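Local coordinates for ribosome-inactivating protein 3 (Zea mays, PDB 2PQG) that belongs to the plant ribosome-inactivating proteins and folds into a mixed beta sheet beside a largely helical part, at residues 23-26 and 27-30; 127-130 and 131-135. One frame throughout, in Å; residues are numbered along the deposited sequence.

Interactions 1 and 2 are each a local contact within its own continuous stretch of chain, and they sit at different points of the fold. Interaction 1 (23-26 and 27-30) is a surface contact at the C-terminal end of helix 15-27, where the chain turns into a loop. Interaction 2 (127-130 and 131-135) is partly buried and lies wholly on helix 125-135, which packs on helix 171-189. Their centres are 26 Å apart and they do not touch. Regular i to i+4 backbone bonds run through interaction 2, whereas interaction 1 mixes one such bond, two weak bonds shared by one N-H, and an i to i+3 bond. Each has a salt bridge, across the segments in interaction 1 and within 127-130 in interaction 2.

Interaction 1 (23-26 and 27-30); sequences RKDV and IKHC
Ile27 reaches back to Arg23 where helix 15-27 gives way to a type I beta turn running from Ile27 to Cys30. Its N donates to Arg23 O at 2.8 Å with an N-H...O angle of 157°, a regular helical bond. The side chain also lies against that carbonyl: CG1 stands beside its own backbone N (chi1 -70°), which brings it to 3.0 Å from Arg23 O. The Arg23 guanidinium leads elsewhere, to the carbonyls of Gly187 and Leu188 and the hydroxyl of Ser194.

At Lys28 the helical pattern weakens. Its N is shared between Lys24 O and Asp25 O, each 3.5 Å away and each a weak bond. The side chain runs alongside that of Asp25, both pointing the same way, and NZ forms a weak salt bridge with Asp25 OD2 at 3.2 Å. Lys24 NZ also comes within 3.7 Å of Lys28 NZ, so the carboxylate probably eases the meeting of two positive charges, while Asp25 OD1 lies close to the like-charged Glu4 OE2.

His29 N binds Val26 O at 2.9 Å, an i to i+3 bond that fits the tightening into the turn; the donor stands 57° out of the carbonyl plane. The imidazole presents its edge to the backbone, with His29 CD2 3.3 Å from Asp25 O, and its ring meets that of Phe2 at a shallow angle between planes, bringing the turn after the helix against strand 2-7.

Cys30 N closes the turn by bonding to Ile27 O. The thiol turns back toward Val26, whose side chain also touches Met69. The apolar part of this return is the approach of Cys30 SG to Val26 CG1 at 4.2 Å.

Interaction 2 (127-130 and 131-135); sequences EMTR and AVNDL
Thr129 O sits over one face of the Asn133 amide, 3.3 Å from Asn133 CG. This follows from CG standing beside the backbone N (chi1 -73°), which folds the amide back along the preceding turn. Asn133 OD1 also meets Thr129 CG2 at 3.7 Å, the two side chains lying side by side and pointing the same way. The other flat group, the Arg130 guanidinium, has Glu127 CA over one face, 4.2 Å above the plane and offset toward the rim. A bend at chi3 (-73°) curls the arginine back toward Glu127, and its NH2 forms a salt bridge with Glu127 OE2 at 3.4 Å.

Both groups ride on an alpha-helix, 125-135, whose i to i+4 bonds join the two segments. Asn133 N donates to Thr129 O at 3.1 Å with an N-H...O angle of 167°, and the N atoms of Ala131, Val132 and Asp134 likewise donate to the O atoms of Glu127, Met128 and Arg130. The Thr129 hydroxyl, OG1, is hydrogen-bonded to the backbone Arg125 O one turn earlier, while Asn133 ND2 binds Thr58 OG1 beyond the helix. Elsewhere on the helix Met128 packs on Leu180 and Met183, and Leu135 on Leu177, all of helix 171-189. Val132 CG2 touches Met128 O at 3.3 Å.

Interaction 1 (23-26 and 27-30)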
loop_
_atom_site.group_PDB
_atom_site.type_symbol
_atom_site.label_atom_id
_atom_site.label_comp_id
_atom_site.label_asym_id
_atom_site.label_seq_id
_atom_site.Cartn_x
_atom_site.Cartn_y
_atom_site.Cartn_z
ATOM N N ARG A 23 -9.101 -7.769 -7.115
ATOM C CA ARG A 23 -8.388 -7.743 -8.380
ATOM C C ARG A 23 -9.365 -7.912 -9.530
ATOM O O ARG A 23 -9.186 -7.318 -10.589
ATOM C CB ARG A 23 -7.339 -8.842 -8.455
ATOM C CG ARG A 23 -5.987 -8.415 -7.936
ATOM C CD ARG A 23 -4.975 -9.492 -8.191
ATOM N NE ARG A 23 -3.826 -9.348 -7.316
ATOM C CZ ARG A 23 -3.119 -10.375 -6.857
ATOM N NH1 ARG A 23 -3.448 -11.615 -7.200
ATOM N NH2 ARG A 23 -2.096 -10.168 -6.040
ATOM N N LYS A 24 -10.395 -8.727 -9.315
ATOM C CA LYS A 24 -11.414 -8.977 -10.335
ATOM C C LYS A 24 -12.188 -7.704 -10.709
ATOM O O LYS A 24 -12.559 -7.514 -11.871
ATOM C CB LYS A 24 -12.388 -10.063 -9.853
ATOM C CG LYS A 24 -13.595 -10.278 -10.761
ATOM C CD LYS A 24 -14.387 -11.525 -10.382
ATOM C CE LYS A 24 -15.545 -11.754 -11.348
ATOM N NZ LYS A 24 -16.395 -10.536 -11.458
ATOM N N ASP A 25 -12.419 -6.829 -9.735
ATOM C CA ASP A 25 -13.136 -5.594 -10.012
ATOM C C ASP A 25 -12.222 -4.574 -10.685
ATOM O O ASP A 25 -12.678 -3.735 -11.461
ATOM C CB ASP A 25 -13.704 -5.024 -8.714
ATOM C CG ASP A 25 -14.673 -5.983 -8.030
ATOM O OD1 ASP A 25 -15.008 -5.758 -6.846
ATOM O OD2 ASP A 25 -15.103 -6.963 -8.682
ATOM N N VAL A 26 -10.929 -4.657 -10.383
ATOM C CA VAL A 26 -9.918 -3.758 -10.944
ATOM C C VAL A 26 -9.595 -4.150 -12.382
ATOM O O VAL A 26 -9.417 -3.298 -13.251
ATOM C CB VAL A 26 -8.608 -3.802 -10.108
ATOM C CG1 VAL A 26 -7.498 -3.030 -10.816
ATOM C CG2 VAL A 26 -8.858 -3.224 -8.724
ATOM N N ILE A 27 -9.511 -5.452 -12.619
ATOM C CA ILE A 27 -9.223 -5.981 -13.944
ATOM C C ILE A 27 -10.369 -5.606 -14.890
ATOM O O ILE A 27 -10.192 -5.572 -16.108
ATOM C CB ILE A 27 -9.021 -7.512 -13.875
ATOM C CG1 ILE A 27 -7.708 -7.806 -13.153
ATOM C CG2 ILE A 27 -8.988 -8.117 -15.265
ATOM C CD1 ILE A 27 -7.467 -9.274 -12.887
ATOM N N LYS A 28 -11.540 -5.309 -14.327
ATOM C CA LYS A 28 -12.661 -4.899 -15.156
ATOM C C LYS A 28 -12.266 -3.615 -15.860
ATOM O O LYS A 28 -12.700 -3.362 -16.977
ATOM C CB LYS A 28 -13.918 -4.657 -14.321
ATOM C CG LYS A 28 -14.808 -5.881 -14.183
ATOM C CD LYS A 28 -15.952 -5.628 -13.215
ATOM C CE LYS A 28 -16.572 -6.935 -12.771
ATOM N NZ LYS A 28 -16.914 -6.904 -11.322
ATOM N N HIS A 29 -11.430 -2.812 -15.211
ATOM C CA HIS A 29 -10.994 -1.558 -15.806
ATOM C C HIS A 29 -9.595 -1.627 -16.433
ATOM O O HIS A 29 -8.982 -0.591 -16.701
ATOM C CB HIS A 29 -11.049 -0.450 -14.761
ATOM C CG HIS A 29 -12.400 -0.277 -14.136
ATOM N ND1 HIS A 29 -13.359 0.579 -14.645
ATOM C CD2 HIS A 29 -12.961 -0.859 -13.050
ATOM C CE1 HIS A 29 -14.444 0.518 -13.898
ATOM N NE2 HIS A 29 -14.231 -0.349 -12.922
ATOM N N CYS A 30 -9.094 -2.838 -16.676
ATOM C CA CYS A 30 -7.774 -3.003 -17.285
ATOM C C CYS A 30 -7.851 -3.421 -18.764
ATOM O O CYS A 30 -8.931 -3.695 -19.291
ATOM C CB CYS A 30 -6.952 -4.028 -16.496
ATOM S SG CYS A 30 -6.464 -3.479 -14.836
#

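Interaction 2 (127-130 and 131-135)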
loop_
_atom_site.group_PDB
_atom_site.type_symbol
_atom_site.label_atom_id
_atom_site.label_comp_id
_atom_site.label_asym_id
_atom_site.label_seq_id
_atom_site.Cartn_x
_atom_site.Cartn_y
_atom_site.Cartn_z
ATOM N N GLU A 127 -2.401 -7.388 12.814
ATOM C CA GLU A 127 -1.657 -6.180 12.470
ATOM C C GLU A 127 -2.553 -5.202 11.718
ATOM O O GLU A 127 -2.437 -3.990 11.889
ATOM C CB GLU A 127 -0.454 -6.528 11.588
ATOM C CG GLU A 127 0.617 -7.394 12.244
ATOM C CD GLU A 127 1.471 -6.625 13.239
ATOM O OE1 GLU A 127 1.441 -5.370 13.221
ATOM O OE2 GLU A 127 2.185 -7.287 14.032
ATOM N N MET A 128 -3.440 -5.728 10.876
ATOM C CA MET A 128 -4.357 -4.881 10.117
ATOM C C MET A 128 -5.494 -4.363 11.012
ATOM O O MET A 128 -6.004 -3.258 10.809
ATOM C CB MET A 128 -4.942 -5.654 8.933
ATOM C CG MET A 128 -5.776 -4.787 8.004
ATOM S SD MET A 128 -6.500 -5.711 6.621
ATOM C CE MET A 128 -5.125 -5.868 5.507
ATOM N N THR A 129 -5.894 -5.170 11.994
ATOM C CA THR A 129 -6.950 -4.782 12.932
ATOM C C THR A 129 -6.506 -3.568 13.762
ATOM O O THR A 129 -7.250 -2.599 13.895
ATOM C CB THR A 129 -7.317 -5.952 13.888
ATOM O OG1 THR A 129 -7.843 -7.040 13.120
ATOM C CG2 THR A 129 -8.367 -5.513 14.914
ATOM N N ARG A 130 -5.288 -3.621 14.298
ATOM C CA ARG A 130 -4.752 -2.532 15.103
ATOM C C ARG A 130 -4.490 -1.260 14.292
ATOM O O ARG A 130 -4.670 -0.143 14.788
ATOM C CB ARG A 130 -3.463 -2.977 15.801
ATOM C CG ARG A 130 -3.672 -4.042 16.859
ATOM C CD ARG A 130 -2.492 -4.124 17.806
ATOM N NE ARG A 130 -1.317 -4.733 17.191
ATOM C CZ ARG A 130 -1.194 -6.032 16.935
ATOM N NH1 ARG A 130 -2.180 -6.866 17.242
ATOM N NH2 ARG A 130 -0.083 -6.501 16.378
ATOM N N ALA A 131 -4.061 -1.431 13.048
ATOM C CA ALA A 131 -3.793 -0.299 12.170
ATOM C C ALA A 131 -5.070 0.485 11.883
ATOM O O ALA A 131 -5.080 1.716 11.949
ATOM C CB ALA A 131 -3.177 -0.787 10.871
ATOM N N VAL A 132 -6.146 -0.228 11.561
ATOM C CA VAL A 132 -7.420 0.419 11.279
ATOM C C VAL A 132 -7.968 1.087 12.541
ATOM O O VAL A 132 -8.365 2.253 12.512
ATOM C CB VAL A 132 -8.465 -0.591 10.732
ATOM C CG1 VAL A 132 -9.840 0.072 10.621
ATOM C CG2 VAL A 132 -8.029 -1.095 9.363
ATOM N N ASN A 133 -7.971 0.362 13.654
ATOM C CA ASN A 133 -8.485 0.921 14.894
ATOM C C ASN A 133 -7.701 2.155 15.306
ATOM O O ASN A 133 -8.266 3.110 15.836
ATOM C CB ASN A 133 -8.464 -0.143 15.997
ATOM C CG ASN A 133 -9.549 -1.194 15.807
ATOM O OD1 ASN A 133 -9.459 -2.301 16.339
ATOM N ND2 ASN A 133 -10.590 -0.844 15.048
ATOM N N ASP A 134 -6.402 2.134 15.036
ATOM C CA ASP A 134 -5.515 3.244 15.366
ATOM C C ASP A 134 -5.798 4.444 14.464
ATOM O O ASP A 134 -6.031 5.552 14.951
ATOM C CB ASP A 134 -4.059 2.814 15.179
ATOM C CG ASP A 134 -3.091 3.645 15.995
ATOM O OD1 ASP A 134 -3.238 4.882 16.040
ATOM O OD2 ASP A 134 -2.167 3.051 16.589
ATOM N N LEU A 135 -5.773 4.215 13.151
ATOM C CA LEU A 135 -6.008 5.280 12.177
ATOM C C LEU A 135 -7.434 5.834 12.205
ATOM O O LEU A 135 -7.675 6.976 11.799
ATOM C CB LEU A 135 -5.653 4.789 10.765
ATOM C CG LEU A 135 -4.160 4.507 10.561
ATOM C CD1 LEU A 135 -3.940 3.892 9.188
ATOM C CD2 LEU A 135 -3.353 5.806 10.721
#